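Local coordinates for protein beta-N-acetylhexosaminidase (Bacteroides fragilis, PDB 4PYS) that probably hydrolyses terminal N-acetylhexosamine residues from glycans, as a glycoside hydrolase of family 20, at residues M155-M161 / V450-L455. Numbering follows the deposited sequence.
Sequences MASMLKM and VFPRIL
M155, present as selenomethionine, lays its selenium obliquely beside the rim of F451. The selenium (SE) of M155 lies 3.7 Å from CE1 of F451 and 4.6 Å from the ring centroid, 58° off the ring normal: a Met-aromatic contact, the two side chains running past one another in opposite senses. The side chain of M155 extends from the helix with CG anti to the backbone N (chi1 174°) and then bends at chi3 (73°), bringing CE to CD1 of I454, tip to tip at 3.6 Å. I454 is the hub. Its CD1 and CG1 also receive the methyl end of M161, whose CE is 3.8 Å from CG1, while its CG2 meets CD1 of L159 at 3.9 Å and covers one face of the F451 ring near the rim. The side chains of L159 and L455 cross steeply, their CD2 atoms 3.6 Å apart. M158 brings CE to the ring edge more loosely.

Behind this layer, a Schellman motif with K160 as C-prime residue ends helix 146-158. F451, followed by a cis peptide to P452, also meets the rings of Y489 and F491. The contact joins the C-terminal end of helix 146-158 to the loop and first turn of helix 453-462; the preceding strands, 132-138 and 428-435, are parallel neighbours in the family 20 catalytic barrel. Its wholly apolar chemistry implies cohesion through close fit and dispersion.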
loop_
_atom_site.group_PDB
_atom_site.type_symbol
_atom_site.label_atom_id
_atom_site.label_comp_id
_atom_site.label_asym_id
_atom_site.label_seq_id
_atom_site.Cartn_x
_atom_site.Cartn_y
_atom_site.Cartn_z
HETATM N N MSE A 155 1.642 -8.140 6.154
HETATM C CA MSE A 155 2.377 -7.114 6.906
HETATM C C MSE A 155 1.563 -5.832 7.015
HETATM O O MSE A 155 1.471 -5.218 8.089
HETATM C CB MSE A 155 3.716 -6.803 6.232
HETATM C CG MSE A 155 4.435 -5.646 6.907
HETATM SE SE MSE A 155 5.770 -4.844 5.740
HETATM C CE MSE A 155 4.541 -3.956 4.528
ATOM N N ALA A 156 0.965 -5.423 5.911
ATOM C CA ALA A 156 0.211 -4.172 5.893
ATOM C C ALA A 156 -0.911 -4.247 6.917
ATOM O O ALA A 156 -1.116 -3.322 7.694
ATOM C CB ALA A 156 -0.344 -3.920 4.486
ATOM N N SER A 157 -1.614 -5.371 6.940
ATOM C CA SER A 157 -2.712 -5.566 7.897
ATOM C C SER A 157 -2.193 -5.577 9.326
ATOM O O SER A 157 -2.798 -4.983 10.226
ATOM C CB SER A 157 -3.421 -6.890 7.614
ATOM O OG SER A 157 -4.578 -7.019 8.435
HETATM N N MSE A 158 -1.058 -6.237 9.523
HETATM C CA MSE A 158 -0.442 -6.344 10.843
HETATM C C MSE A 158 -0.126 -4.969 11.420
HETATM O O MSE A 158 -0.177 -4.769 12.635
HETATM C CB MSE A 158 0.850 -7.182 10.737
HETATM C CG MSE A 158 1.619 -7.319 12.040
HETATM SE SE MSE A 158 3.249 -8.346 11.726
HETATM C CE MSE A 158 4.201 -6.988 10.659
ATOM N N LEU A 159 0.193 -4.024 10.539
ATOM C CA LEU A 159 0.599 -2.686 10.951
ATOM C C LEU A 159 -0.578 -1.714 10.863
ATOM O O LEU A 159 -0.398 -0.492 10.941
ATOM C CB LEU A 159 1.747 -2.208 10.058
ATOM C CG LEU A 159 3.038 -3.030 10.227
ATOM C CD1 LEU A 159 4.133 -2.523 9.313
ATOM C CD2 LEU A 159 3.511 -3.007 11.660
ATOM N N LYS A 160 -1.774 -2.282 10.719
ATOM C CA LYS A 160 -3.038 -1.535 10.656
ATOM C C LYS A 160 -3.179 -0.583 9.457
ATOM O O LYS A 160 -3.923 0.386 9.513
ATOM C CB LYS A 160 -3.314 -0.810 11.987
ATOM C CG LYS A 160 -3.432 -1.794 13.174
ATOM C CD LYS A 160 -4.116 -1.113 14.373
ATOM C CE LYS A 160 -4.404 -2.083 15.510
ATOM N NZ LYS A 160 -3.153 -2.429 16.283
HETATM N N MSE A 161 -2.488 -0.882 8.364
HETATM C CA MSE A 161 -2.741 -0.162 7.117
HETATM C C MSE A 161 -3.995 -0.679 6.469
HETATM O O MSE A 161 -4.551 -1.693 6.910
HETATM C CB MSE A 161 -1.550 -0.337 6.187
HETATM C CG MSE A 161 -0.306 0.205 6.838
HETATM SE SE MSE A 161 1.182 0.081 5.591
HETATM C CE MSE A 161 2.601 0.638 6.824
ATOM N N VAL A 450 12.736 -2.750 4.328
ATOM C CA VAL A 450 11.421 -2.399 4.848
ATOM C C VAL A 450 11.419 -2.205 6.369
ATOM O O VAL A 450 10.855 -1.224 6.865
ATOM C CB VAL A 450 10.387 -3.443 4.433
ATOM C CG1 VAL A 450 9.048 -3.181 5.122
ATOM C CG2 VAL A 450 10.212 -3.418 2.901
ATOM N N PHE A 451 12.057 -3.126 7.095
ATOM C CA PHE A 451 12.108 -3.065 8.570
ATOM C C PHE A 451 13.464 -2.606 9.070
ATOM O O PHE A 451 14.486 -3.068 8.573
ATOM C CB PHE A 451 11.833 -4.456 9.155
ATOM C CG PHE A 451 10.403 -4.889 9.010
ATOM C CD1 PHE A 451 9.983 -5.555 7.870
ATOM C CD2 PHE A 451 9.480 -4.603 10.007
ATOM C CE1 PHE A 451 8.656 -5.941 7.728
ATOM C CE2 PHE A 451 8.153 -4.985 9.874
ATOM C CZ PHE A 451 7.753 -5.655 8.731
ATOM N N PRO A 452 13.491 -1.771 10.125
ATOM C CA PRO A 452 12.357 -1.328 10.940
ATOM C C PRO A 452 11.724 -0.017 10.500
ATOM O O PRO A 452 10.806 0.420 11.163
ATOM C CB PRO A 452 13.001 -1.103 12.323
ATOM C CG PRO A 452 14.393 -0.650 11.984
ATOM C CD PRO A 452 14.790 -1.448 10.753
ATOM N N ARG A 453 12.187 0.616 9.431
ATOM C CA ARG A 453 11.671 1.952 9.138
ATOM C C ARG A 453 10.174 1.997 8.838
ATOM O O ARG A 453 9.511 3.003 9.099
ATOM C CB ARG A 453 12.490 2.625 8.039
ATOM C CG ARG A 453 13.922 2.956 8.490
ATOM C CD ARG A 453 14.791 3.445 7.327
ATOM N NE ARG A 453 14.822 2.446 6.258
ATOM C CZ ARG A 453 15.283 2.664 5.034
ATOM N NH1 ARG A 453 15.777 3.851 4.703
ATOM N NH2 ARG A 453 15.242 1.686 4.131
ATOM N N ILE A 454 9.615 0.910 8.323
ATOM C CA ILE A 454 8.156 0.905 8.096
ATOM C C ILE A 454 7.358 1.057 9.399
ATOM O O ILE A 454 6.210 1.504 9.397
ATOM C CB ILE A 454 7.691 -0.359 7.329
ATOM C CG1 ILE A 454 6.273 -0.135 6.779
ATOM C CG2 ILE A 454 7.761 -1.605 8.215
ATOM C CD1 ILE A 454 6.011 -0.812 5.484
ATOM N N LEU A 455 7.967 0.705 10.528
ATOM C CA LEU A 455 7.242 0.815 11.782
ATOM C C LEU A 455 7.020 2.280 12.131
ATOM O O LEU A 455 6.018 2.630 12.751
ATOM C CB LEU A 455 8.022 0.123 12.913
ATOM C CG LEU A 455 8.187 -1.387 12.760
ATOM C CD1 LEU A 455 9.059 -1.940 13.881
ATOM C CD2 LEU A 455 6.828 -2.056 12.790
#